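Local coordinates for Exo-beta-1,3-glucanase (Streptomyces sp. SirexAA-E, PDB 4PEY), which hydrolyses laminarin and laminarioligosaccharides from their non-reducing ends as an exo-beta-1,3-glucanase, releasing glucose and laminaribiose, at residues V410-N415 with A458-A463; W400-D405 with V435-K440; A417-H422 with N439-Q444; Y497-V502 with G531-Y536. The protein carries 1 engineered substitution. One frame throughout, in Å; residues are numbered along the deposited sequence.

Contact 1 (V410-N415 with A458-A463). Engineered in segment 458-463: Ala458 (natural residue Glu). With BGC (beta-D-glucopyranose), chain B; BGC (beta-D-glucopyranose), chain C.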
# COMPACT_ATOMS: atom_id res chain seq x y z
N VAL A 410 -9.99 7.66 18.48
CA VAL A 410 -9.88 8.64 17.40
C VAL A 410 -10.34 10.02 17.87
O VAL A 410 -11.36 10.15 18.54
CB VAL A 410 -10.71 8.20 16.16
CG1 VAL A 410 -10.71 9.27 15.07
CG2 VAL A 410 -10.18 6.87 15.61
N GLY A 411 -9.58 11.05 17.51
CA GLY A 411 -9.93 12.41 17.85
C GLY A 411 -8.82 13.36 17.47
O GLY A 411 -7.66 12.95 17.38
N TRP A 412 -9.16 14.63 17.26
CA TRP A 412 -8.20 15.63 16.80
C TRP A 412 -6.94 15.64 17.67
O TRP A 412 -5.83 15.83 17.17
CB TRP A 412 -8.86 17.01 16.79
CG TRP A 412 -7.99 18.10 16.21
CD1 TRP A 412 -7.50 19.19 16.87
CD2 TRP A 412 -7.51 18.20 14.87
NE1 TRP A 412 -6.75 19.96 16.03
CE2 TRP A 412 -6.73 19.37 14.79
CE3 TRP A 412 -7.66 17.41 13.72
CZ2 TRP A 412 -6.10 19.78 13.61
CZ3 TRP A 412 -7.04 17.82 12.54
CH2 TRP A 412 -6.27 18.99 12.50
N GLU A 413 -7.11 15.42 18.96
CA GLU A 413 -5.94 15.27 19.82
C GLU A 413 -5.72 13.81 20.22
O GLU A 413 -4.57 13.38 20.33
CB GLU A 413 -6.05 16.18 21.05
CG GLU A 413 -5.72 17.65 20.74
CD GLU A 413 -4.43 17.82 19.93
OE1 GLU A 413 -3.32 17.63 20.49
OE2 GLU A 413 -4.51 18.15 18.72
N THR A 414 -6.78 13.03 20.39
CA THR A 414 -6.67 11.64 20.84
C THR A 414 -5.77 10.77 19.96
O THR A 414 -4.94 10.01 20.48
CB THR A 414 -8.06 10.99 20.96
OG1 THR A 414 -8.86 11.77 21.86
CG2 THR A 414 -7.96 9.56 21.48
N ASN A 415 -5.89 10.88 18.64
CA ASN A 415 -4.93 10.20 17.77
C ASN A 415 -4.22 11.19 16.84
O ASN A 415 -4.04 10.93 15.65
CB ASN A 415 -5.57 9.04 16.98
CG ASN A 415 -6.50 9.48 15.85
OD1 ASN A 415 -7.21 10.47 15.96
ND2 ASN A 415 -6.52 8.69 14.77
N ALA A 458 -6.84 11.83 1.49
CA ALA A 458 -7.99 12.55 2.03
C ALA A 458 -7.48 13.32 3.23
O ALA A 458 -6.67 12.79 4.00
CB ALA A 458 -9.13 11.62 2.41
N LYS A 459 -7.93 14.55 3.39
CA LYS A 459 -7.50 15.38 4.51
C LYS A 459 -8.20 14.95 5.80
O LYS A 459 -9.18 14.20 5.76
CB LYS A 459 -7.77 16.86 4.21
CG LYS A 459 -6.89 17.44 3.08
CD LYS A 459 -5.39 17.39 3.40
CE LYS A 459 -5.03 18.16 4.66
NZ LYS A 459 -3.59 18.03 5.04
N ALA A 460 -7.67 15.39 6.93
CA ALA A 460 -8.30 15.13 8.23
C ALA A 460 -9.76 15.59 8.23
O ALA A 460 -10.05 16.70 7.80
CB ALA A 460 -7.54 15.84 9.35
N TYR A 461 -10.66 14.74 8.71
CA TYR A 461 -12.09 15.09 8.76
C TYR A 461 -12.43 15.92 9.99
O TYR A 461 -13.46 16.60 10.02
CB TYR A 461 -12.98 13.84 8.77
CG TYR A 461 -12.83 12.89 7.61
CD1 TYR A 461 -12.19 13.27 6.44
CD2 TYR A 461 -13.35 11.61 7.69
CE1 TYR A 461 -12.07 12.39 5.37
CE2 TYR A 461 -13.24 10.72 6.64
CZ TYR A 461 -12.60 11.11 5.48
OH TYR A 461 -12.48 10.23 4.44
N ASP A 462 -11.58 15.82 11.01
CA ASP A 462 -11.99 16.24 12.35
C ASP A 462 -11.32 17.53 12.84
O ASP A 462 -11.34 17.83 14.04
CB ASP A 462 -11.76 15.09 13.35
CG ASP A 462 -10.36 14.48 13.29
OD1 ASP A 462 -9.55 14.85 12.41
OD2 ASP A 462 -10.08 13.59 14.13
N ALA A 463 -10.76 18.30 11.91
CA ALA A 463 -10.28 19.63 12.25
C ALA A 463 -11.44 20.43 12.84
O ALA A 463 -12.50 20.53 12.22
CB ALA A 463 -9.72 20.33 11.01
C2 BGC B . -14.94 8.34 0.56
C3 BGC B . -14.69 8.09 2.04
C4 BGC B . -15.30 9.21 2.87
C5 BGC B . -16.77 9.35 2.51
C6 BGC B . -17.41 10.47 3.32
C1 BGC B . -16.41 8.63 0.28
O2 BGC B . -14.57 7.19 -0.16
O3 BGC B . -13.25 8.07 2.17
O4 BGC B . -15.13 8.92 4.24
O5 BGC B . -16.88 9.66 1.13
O6 BGC B . -18.79 10.54 3.01
C2 BGC C . -11.28 7.23 3.21
C3 BGC C . -10.75 6.25 4.25
C4 BGC C . -11.76 6.10 5.38
C5 BGC C . -13.10 5.67 4.80
C6 BGC C . -14.13 5.48 5.91
C1 BGC C . -12.72 6.93 2.82
O2 BGC C . -10.43 7.20 2.07
O3 BGC C . -9.53 6.73 4.79
O4 BGC C . -11.31 5.17 6.33
O5 BGC C . -13.55 6.70 3.94
O6 BGC C . -14.48 6.73 6.45
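Trp412 swings its indole CG opposite the backbone N (chi1 -175°), while Asp462 holds CG between its backbone N and carbonyl carbon (chi1 51°), which brings ring and carboxylate together. Both residues belong to loops that follow strands 399-403 and 450-458 of the parallel beta-helix, so the contact joins two loops beside the substrate pocket, which Tyr461 lines. The indole meets the 458-463 segment by its six-membered ring. Ala463 CA sits over one face as a CH-pi contact, 3.8 Å from the centroid of that ring. At the edge, in plane, Trp412 CZ3 touches Ala460 CB at 3.8 Å and Trp412 CE3 lies 3.4 Å from Asp462 OD1. The carboxylate plane stands nearly upright to the ring, at 86°. Asp462 OD2 comes within 3.4 Å of Trp412 N at a poor angle for a hydrogen bond; its firm partner is Arg403, through a salt bridge. Tyr461, in the loop following the engineered Ala458 (natural glutamate, the inferred proton donor), reaches the bound glucoses, Tyr461 OH lying 3.0 Å from BGC (chain B) O4. Within the 410-415 loop, Asn415 OD1 receives Gly411 N at 2.9 Å, from above its carbonyl plane.

Contact 2 (W400-D405 with V435-K440). With BGC (beta-D-glucopyranose), chain C.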
# COMPACT_ATOMS: atom_id res chain seq x y z
N TRP A 400 0.13 2.52 2.43
CA TRP A 400 -1.02 3.24 2.96
C TRP A 400 -0.62 3.71 4.34
O TRP A 400 -0.41 2.89 5.24
CB TRP A 400 -2.28 2.38 3.06
CG TRP A 400 -3.57 3.12 3.45
CD1 TRP A 400 -3.94 4.39 3.09
CD2 TRP A 400 -4.65 2.60 4.25
NE1 TRP A 400 -5.20 4.69 3.62
CE2 TRP A 400 -5.65 3.60 4.32
CE3 TRP A 400 -4.87 1.38 4.89
CZ2 TRP A 400 -6.84 3.41 5.02
CZ3 TRP A 400 -6.07 1.20 5.59
CH2 TRP A 400 -7.02 2.21 5.66
N VAL A 401 -0.52 5.02 4.49
CA VAL A 401 -0.12 5.63 5.74
C VAL A 401 -1.35 6.40 6.21
O VAL A 401 -1.74 7.38 5.59
CB VAL A 401 1.13 6.53 5.56
CG1 VAL A 401 1.52 7.20 6.86
CG2 VAL A 401 2.28 5.69 5.01
N TRP A 402 -1.95 5.93 7.30
CA TRP A 402 -3.33 6.28 7.62
C TRP A 402 -3.54 6.69 9.07
O TRP A 402 -3.44 5.85 9.97
CB TRP A 402 -4.24 5.09 7.29
CG TRP A 402 -5.74 5.23 7.50
CD1 TRP A 402 -6.62 5.94 6.73
CD2 TRP A 402 -6.53 4.55 8.49
NE1 TRP A 402 -7.91 5.76 7.19
CE2 TRP A 402 -7.88 4.92 8.27
CE3 TRP A 402 -6.23 3.68 9.55
CZ2 TRP A 402 -8.92 4.44 9.07
CZ3 TRP A 402 -7.26 3.22 10.34
CH2 TRP A 402 -8.59 3.59 10.09
N ARG A 403 -3.83 7.97 9.29
CA ARG A 403 -4.34 8.40 10.59
C ARG A 403 -5.82 8.04 10.62
O ARG A 403 -6.59 8.46 9.75
CB ARG A 403 -4.11 9.90 10.81
CG ARG A 403 -4.80 10.40 12.07
CD ARG A 403 -4.49 11.85 12.42
NE ARG A 403 -5.34 12.27 13.53
CZ ARG A 403 -6.46 12.99 13.41
NH1 ARG A 403 -6.86 13.44 12.23
NH2 ARG A 403 -7.16 13.26 14.49
N ALA A 404 -6.23 7.23 11.61
CA ALA A 404 -7.60 6.70 11.62
C ALA A 404 -8.66 7.80 11.68
O ALA A 404 -8.56 8.73 12.48
CB ALA A 404 -7.79 5.74 12.80
N ASP A 405 -9.68 7.68 10.82
CA ASP A 405 -10.82 8.59 10.82
C ASP A 405 -12.03 8.00 11.53
O ASP A 405 -13.01 8.69 11.76
CB ASP A 405 -11.22 8.90 9.38
CG ASP A 405 -11.60 7.65 8.63
OD1 ASP A 405 -12.82 7.34 8.54
OD2 ASP A 405 -10.68 6.94 8.20
N VAL A 435 -1.92 8.26 1.36
CA VAL A 435 -1.62 8.86 2.66
C VAL A 435 -2.79 9.74 3.08
O VAL A 435 -3.19 10.62 2.31
CB VAL A 435 -0.31 9.70 2.64
CG1 VAL A 435 0.04 10.18 4.05
CG2 VAL A 435 0.84 8.90 2.05
N GLU A 436 -3.33 9.53 4.29
CA GLU A 436 -4.59 10.19 4.67
C GLU A 436 -4.73 10.64 6.12
O GLU A 436 -4.32 9.93 7.05
CB GLU A 436 -5.78 9.26 4.42
CG GLU A 436 -5.87 8.63 3.05
CD GLU A 436 -7.15 7.85 2.93
OE1 GLU A 436 -7.22 6.76 3.54
OE2 GLU A 436 -8.09 8.35 2.27
N HIS A 437 -5.33 11.83 6.27
CA HIS A 437 -5.96 12.35 7.49
C HIS A 437 -5.01 12.97 8.53
O HIS A 437 -5.43 13.22 9.65
CB HIS A 437 -6.80 11.26 8.19
CG HIS A 437 -7.78 10.57 7.29
ND1 HIS A 437 -8.68 11.25 6.48
CD2 HIS A 437 -8.02 9.25 7.08
CE1 HIS A 437 -9.41 10.37 5.81
NE2 HIS A 437 -9.02 9.16 6.16
N PHE A 438 -3.77 13.26 8.15
CA PHE A 438 -2.81 13.81 9.11
C PHE A 438 -3.15 15.25 9.50
O PHE A 438 -3.81 15.98 8.75
CB PHE A 438 -1.39 13.67 8.54
CG PHE A 438 -0.97 12.24 8.51
CD1 PHE A 438 -0.32 11.68 9.60
CD2 PHE A 438 -1.37 11.41 7.46
CE1 PHE A 438 -0.01 10.33 9.61
CE2 PHE A 438 -1.08 10.07 7.48
CZ PHE A 438 -0.40 9.52 8.56
N ASN A 439 -2.75 15.65 10.71
CA ASN A 439 -3.14 16.97 11.20
C ASN A 439 -2.44 18.09 10.43
O ASN A 439 -2.98 19.20 10.33
CB ASN A 439 -2.84 17.13 12.71
CG ASN A 439 -3.62 16.16 13.58
OD1 ASN A 439 -3.45 14.94 13.49
ND2 ASN A 439 -4.45 16.69 14.48
N LYS A 440 -1.25 17.81 9.89
CA LYS A 440 -0.52 18.79 9.10
C LYS A 440 -0.23 18.24 7.69
O LYS A 440 -1.16 17.80 7.02
CB LYS A 440 0.75 19.23 9.84
CG LYS A 440 0.39 19.86 11.20
CD LYS A 440 1.57 20.52 11.89
CE LYS A 440 1.12 21.15 13.21
NZ LYS A 440 0.07 22.19 13.00
C2 BGC C . -11.28 7.23 3.21
C3 BGC C . -10.75 6.25 4.25
C4 BGC C . -11.76 6.10 5.38
C5 BGC C . -13.10 5.67 4.80
C6 BGC C . -14.13 5.48 5.91
C1 BGC C . -12.72 6.93 2.82
O2 BGC C . -10.43 7.20 2.07
O3 BGC C . -9.53 6.73 4.79
O4 BGC C . -11.31 5.17 6.33
O5 BGC C . -13.55 6.70 3.94
O6 BGC C . -14.48 6.73 6.45
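Val401 and Glu436 open the backbone ladder: Glu436 N donates to Val401 O, and Arg403 N to Glu436 O, each at 3.0 Å, the pattern of parallel strands. Among the side-chain bonds, the extended Arg403 sends NH1 to His437 O at 3.0 Å, the oxygen lying in the guanidinium plane; NE goes to Asn415 O and NH2 to Asp462. Asn439 OD1 lies over a face of this group. A leucine in place of Arg403 would probably leave His437 O and Asn415 O without the guanidinium donors and Asp462 without its salt-bridge partner. Trp400 NE1 binds Glu436 OE1 at 2.9 Å on its anti side, 33° out of the carboxylate plane.

These are neighbouring coils of a right-handed parallel beta-helix, and where the strands end their side chains form part of the sugar site. The glucose of chain C has its O3 gripped three ways: it donates to Glu436 OE1 at 2.6 Å and accepts from His437 NE2 at 2.8 Å and from Trp402 NE1. Its O2 donates to Glu436 OE2, and its O4 and O6 to Asp405 OD2 and OD1. Two CH-pi contacts follow: Asp405 CB covers a face of the His437 imidazole, and Arg403 CB stands 4.2 Å above the Phe438 ring centre, 7° off the ring normal. The apolar pair is Val401 CG1 with Phe438 CZ at 3.5 Å.

Contact 3 (A417-H422 with N439-Q444)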
# COMPACT_ATOMS: atom_id res chain seq x y z
N ALA A 417 -1.62 12.98 14.70
CA ALA A 417 -0.46 12.54 13.92
C ALA A 417 -0.20 13.63 12.89
O ALA A 417 -0.94 13.74 11.90
CB ALA A 417 -0.71 11.17 13.27
N ASP A 418 0.80 14.47 13.14
CA ASP A 418 0.99 15.66 12.32
C ASP A 418 1.43 15.36 10.89
O ASP A 418 0.90 15.93 9.95
CB ASP A 418 2.01 16.61 12.97
CG ASP A 418 1.40 17.46 14.08
OD1 ASP A 418 0.15 17.48 14.22
OD2 ASP A 418 2.17 18.13 14.80
N TYR A 419 2.40 14.46 10.73
CA TYR A 419 3.04 14.26 9.43
C TYR A 419 3.01 12.79 9.01
O TYR A 419 3.33 11.91 9.81
CB TYR A 419 4.49 14.75 9.46
CG TYR A 419 4.65 16.16 9.99
CD1 TYR A 419 4.29 17.26 9.23
CD2 TYR A 419 5.17 16.39 11.26
CE1 TYR A 419 4.43 18.56 9.70
CE2 TYR A 419 5.32 17.68 11.75
CZ TYR A 419 4.96 18.76 10.97
OH TYR A 419 5.11 20.03 11.46
N GLY A 420 2.63 12.53 7.76
CA GLY A 420 2.55 11.17 7.27
C GLY A 420 3.90 10.65 6.79
O GLY A 420 4.57 9.89 7.48
N VAL A 421 4.30 11.09 5.60
CA VAL A 421 5.56 10.68 5.00
C VAL A 421 6.44 11.90 4.75
O VAL A 421 5.96 12.92 4.24
CB VAL A 421 5.34 9.93 3.66
CG1 VAL A 421 6.67 9.53 3.02
CG2 VAL A 421 4.44 8.70 3.87
N HIS A 422 7.71 11.80 5.11
CA HIS A 422 8.67 12.86 4.82
C HIS A 422 9.83 12.25 4.04
O HIS A 422 10.56 11.41 4.58
CB HIS A 422 9.16 13.52 6.11
CG HIS A 422 10.02 14.73 5.87
ND1 HIS A 422 10.77 15.33 6.86
CD2 HIS A 422 10.24 15.45 4.74
CE1 HIS A 422 11.41 16.37 6.36
NE2 HIS A 422 11.10 16.47 5.08
N ASN A 439 -2.75 15.65 10.71
CA ASN A 439 -3.14 16.97 11.20
C ASN A 439 -2.44 18.09 10.43
O ASN A 439 -2.98 19.20 10.33
CB ASN A 439 -2.84 17.13 12.71
CG ASN A 439 -3.62 16.16 13.58
OD1 ASN A 439 -3.45 14.94 13.49
ND2 ASN A 439 -4.45 16.69 14.48
N LYS A 440 -1.25 17.81 9.89
CA LYS A 440 -0.52 18.79 9.10
C LYS A 440 -0.23 18.24 7.69
O LYS A 440 -1.16 17.80 7.02
CB LYS A 440 0.75 19.23 9.84
CG LYS A 440 0.39 19.86 11.20
CD LYS A 440 1.57 20.52 11.89
CE LYS A 440 1.12 21.15 13.21
NZ LYS A 440 0.07 22.19 13.00
N TYR A 441 1.03 18.27 7.24
CA TYR A 441 1.34 17.79 5.89
C TYR A 441 1.29 16.27 5.79
O TYR A 441 2.08 15.58 6.44
CB TYR A 441 2.74 18.23 5.44
CG TYR A 441 2.97 19.71 5.31
CD1 TYR A 441 2.26 20.47 4.38
CD2 TYR A 441 3.94 20.35 6.07
CE1 TYR A 441 2.50 21.84 4.25
CE2 TYR A 441 4.19 21.70 5.94
CZ TYR A 441 3.46 22.44 5.03
OH TYR A 441 3.71 23.79 4.90
N ASP A 442 0.40 15.73 4.96
CA ASP A 442 0.36 14.28 4.78
C ASP A 442 1.67 13.78 4.16
O ASP A 442 2.25 12.82 4.66
CB ASP A 442 -0.85 13.88 3.95
CG ASP A 442 -2.13 14.49 4.47
OD1 ASP A 442 -2.32 15.70 4.24
OD2 ASP A 442 -2.93 13.77 5.12
N VAL A 443 2.12 14.44 3.09
CA VAL A 443 3.40 14.12 2.47
C VAL A 443 4.22 15.40 2.31
O VAL A 443 3.70 16.42 1.85
CB VAL A 443 3.23 13.44 1.08
CG1 VAL A 443 4.58 13.27 0.38
CG2 VAL A 443 2.54 12.09 1.23
N GLN A 444 5.49 15.33 2.72
CA GLN A 444 6.43 16.40 2.47
C GLN A 444 7.65 15.81 1.76
O GLN A 444 8.15 14.76 2.13
CB GLN A 444 6.83 17.09 3.78
CG GLN A 444 7.83 18.22 3.59
CD GLN A 444 8.08 19.01 4.86
OE1 GLN A 444 7.70 18.59 5.95
NE2 GLN A 444 8.72 20.17 4.72
O HOH W 1 4.80 14.87 6.10
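Lys440 runs beside Asp418 and slants across Tyr419 where consecutive coils of the parallel beta-helix enter strands 419-423 and 443-445. Lys440 CB lies 3.3 Å from Asp418 O and also touches Tyr419 CE1. CG passes the Asp418 carboxylate, Lys440 CD reaches Tyr419 OH at 3.6 Å, and Lys440 CE lies 3.6 Å from Asp418 OD2. A bend at the last torsion (chi4 -60°) then carries NZ to Tyr477 OH, whereas the Asp418 carboxylate has its own salt bridge to Arg416. One residue earlier, Asn439 OD1 takes Ala417 N at 2.9 Å, the donor standing 44° out of the amide carbonyl plane, while Asn439 N donates back to Ala417 O. With an alanine at Asn439, Ala417 N would probably lose its acceptor, and Trp412 O the amide donor that ND2 supplies. The chain turns a corner at Gly420, where a CB would collide with Asp442 O. Beyond it the ladder is regular: Val421 N donates to Asp442 O at 2.8 Å and Gln444 N to Val421 O at 2.9 Å. A water donates to both Val421 O, at 2.9 Å, and Tyr441 O, at 2.8 Å.

Contact 4 (Y497-V502 with G531-Y536). With BGC (beta-D-glucopyranose), chain B.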
# COMPACT_ATOMS: atom_id res chain seq x y z
N TYR A 497 -8.70 14.72 -1.36
CA TYR A 497 -10.15 14.89 -1.13
C TYR A 497 -10.39 15.45 0.27
O TYR A 497 -9.65 15.15 1.20
CB TYR A 497 -10.91 13.56 -1.28
CG TYR A 497 -10.38 12.68 -2.40
CD1 TYR A 497 -10.03 13.21 -3.64
CD2 TYR A 497 -10.24 11.31 -2.20
CE1 TYR A 497 -9.53 12.40 -4.65
CE2 TYR A 497 -9.73 10.50 -3.20
CZ TYR A 497 -9.39 11.05 -4.43
OH TYR A 497 -8.89 10.23 -5.43
N CYS A 498 -11.42 16.28 0.43
CA CYS A 498 -11.74 16.77 1.78
C CYS A 498 -13.15 16.37 2.20
O CYS A 498 -14.06 16.19 1.39
CB CYS A 498 -11.56 18.29 1.90
SG CYS A 498 -12.79 19.34 1.09
N TYR A 499 -13.31 16.22 3.51
CA TYR A 499 -14.58 15.88 4.12
C TYR A 499 -14.51 16.40 5.55
O TYR A 499 -14.36 15.65 6.51
CB TYR A 499 -14.83 14.37 4.06
CG TYR A 499 -16.13 13.88 4.66
CD1 TYR A 499 -17.36 14.21 4.09
CD2 TYR A 499 -16.12 13.05 5.77
CE1 TYR A 499 -18.55 13.73 4.63
CE2 TYR A 499 -17.30 12.58 6.32
CZ TYR A 499 -18.51 12.92 5.75
OH TYR A 499 -19.66 12.43 6.32
N PHE A 500 -14.58 17.72 5.67
CA PHE A 500 -14.53 18.37 6.97
C PHE A 500 -15.90 18.26 7.62
O PHE A 500 -16.68 19.21 7.64
CB PHE A 500 -14.08 19.83 6.82
CG PHE A 500 -12.64 20.00 6.41
CD1 PHE A 500 -11.62 19.82 7.33
CD2 PHE A 500 -12.31 20.34 5.10
CE1 PHE A 500 -10.27 19.98 6.95
CE2 PHE A 500 -10.97 20.50 4.72
CZ PHE A 500 -9.96 20.31 5.65
N ASN A 501 -16.22 17.08 8.16
CA ASN A 501 -17.59 16.87 8.63
C ASN A 501 -17.83 17.45 10.02
O ASN A 501 -18.96 17.78 10.35
CB ASN A 501 -17.96 15.37 8.59
CG ASN A 501 -17.15 14.51 9.55
OD1 ASN A 501 -16.03 14.84 9.91
ND2 ASN A 501 -17.74 13.39 9.96
N VAL A 502 -16.76 17.61 10.80
CA VAL A 502 -16.90 18.27 12.10
C VAL A 502 -17.20 19.76 11.90
O VAL A 502 -18.04 20.33 12.59
CB VAL A 502 -15.64 18.08 12.97
CG1 VAL A 502 -15.69 18.98 14.22
CG2 VAL A 502 -15.49 16.62 13.38
N GLY A 531 -19.21 15.86 -0.94
CA GLY A 531 -20.53 16.29 -0.50
C GLY A 531 -20.58 17.70 0.09
O GLY A 531 -21.44 17.99 0.93
N GLY A 532 -19.67 18.56 -0.33
CA GLY A 532 -19.66 19.94 0.13
C GLY A 532 -19.22 20.15 1.58
O GLY A 532 -19.46 21.21 2.15
N LYS A 533 -18.59 19.14 2.17
CA LYS A 533 -18.11 19.26 3.54
C LYS A 533 -16.72 19.90 3.51
O LYS A 533 -15.69 19.21 3.43
CB LYS A 533 -18.08 17.89 4.23
CG LYS A 533 -19.44 17.21 4.27
CD LYS A 533 -20.37 17.94 5.22
CE LYS A 533 -21.73 17.26 5.33
NZ LYS A 533 -22.64 18.06 6.19
N GLY A 534 -16.71 21.23 3.60
CA GLY A 534 -15.53 22.03 3.34
C GLY A 534 -15.32 22.18 1.84
O GLY A 534 -16.00 21.52 1.05
N GLN A 535 -14.39 23.05 1.45
CA GLN A 535 -14.03 23.21 0.04
C GLN A 535 -12.54 23.50 -0.10
O GLN A 535 -11.92 24.01 0.85
CB GLN A 535 -14.81 24.36 -0.63
CG GLN A 535 -16.34 24.32 -0.51
CD GLN A 535 -17.01 23.32 -1.45
OE1 GLN A 535 -16.35 22.67 -2.26
NE2 GLN A 535 -18.33 23.21 -1.34
N TYR A 536 -11.99 23.21 -1.28
CA TYR A 536 -10.66 23.67 -1.66
C TYR A 536 -10.74 25.04 -2.31
O TYR A 536 -11.69 25.33 -3.04
CB TYR A 536 -9.99 22.70 -2.64
CG TYR A 536 -9.60 21.38 -2.03
CD1 TYR A 536 -10.55 20.40 -1.81
CD2 TYR A 536 -8.28 21.12 -1.68
CE1 TYR A 536 -10.21 19.19 -1.23
CE2 TYR A 536 -7.91 19.91 -1.10
CZ TYR A 536 -8.89 18.94 -0.89
OH TYR A 536 -8.55 17.73 -0.32
C2 BGC B . -14.94 8.34 0.56
C3 BGC B . -14.69 8.09 2.04
C4 BGC B . -15.30 9.21 2.87
C5 BGC B . -16.77 9.35 2.51
C6 BGC B . -17.41 10.47 3.32
C1 BGC B . -16.41 8.63 0.28
O2 BGC B . -14.57 7.19 -0.16
O3 BGC B . -13.25 8.07 2.17
O4 BGC B . -15.13 8.92 4.24
O5 BGC B . -16.88 9.66 1.13
O6 BGC B . -18.79 10.54 3.01
O HOH W 2 -21.18 17.83 8.75
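Tyr499, Phe500 and Cys498 make a mainly side-chain packing contact with Lys533, Gly534 and Tyr536, where the chain leaves strand 489-498 of the beta-helix and meets the turn leading into strand 535-536. A single direct hydrogen bond joins the two segments: Phe500 N donates to Lys533 O at 2.9 Å, approaching 54° out of the carbonyl plane. Phe500 is the centre of an inverse gamma turn, whose closing bond from Asn501 N to Tyr499 O is weak. The Phe500 ring edge meets Gly534, Phe500 CD2 lying 4.0 Å from Gly534 CA, and a side chain on Gly534 would collide with that ring.

Cys498 SG supplies a sulfur-aromatic contact. Cys498 SG sits 3.5 Å from Tyr536 CE1 and lies obliquely to the ring, 54° off its normal. The hydroxyl of Tyr536 reaches past the backbone of Tyr497 and Cys498 to bond Ser496 OG.

Lys533 runs alongside Tyr499, pointing the same way, with Lys533 CG 3.6 Å from Tyr499 CE1. Farther out, Lys533 NZ donates to a water at 3.0 Å, and that water donates to Asn501 O at 2.7 Å, tying the lysine end to the opposite backbone. The Tyr499 ring thus has Lys533 CG approaching obliquely, Asn501 CB over one face, and on the opposite face C6 of the chain B glucose, 3.5 Å above the ring plane and over its centre. The ring packs on this exocyclic carbon, an aromatic-sugar contact of the kind common in carbohydrate-binding sites, here part of the glucan pocket.

Contacts 1 and 2, with centres 8 Å apart, meet at the sugar: both touch the chain C glucose, and contact 4 joins contact 1 at the chain B glucose. The two sugars are linked through BGC (chain B) O3, and BGC (chain B) O3 lies 5.4 Å from Ala458 CB, the engineered site, consistent with the cleaved bond facing the missing acid. Behind the pocket, contact 3 shares Asn439 and Lys440 with contact 2, and its Asp442 OD1 forms a 2.8 Å salt bridge with Lys459 NZ of contact 1. Lys459 N also lies 2.8 Å from Tyr497 O of contact 4. Contacts 3 and 4 do not touch, their nearest atoms being about 8 Å apart.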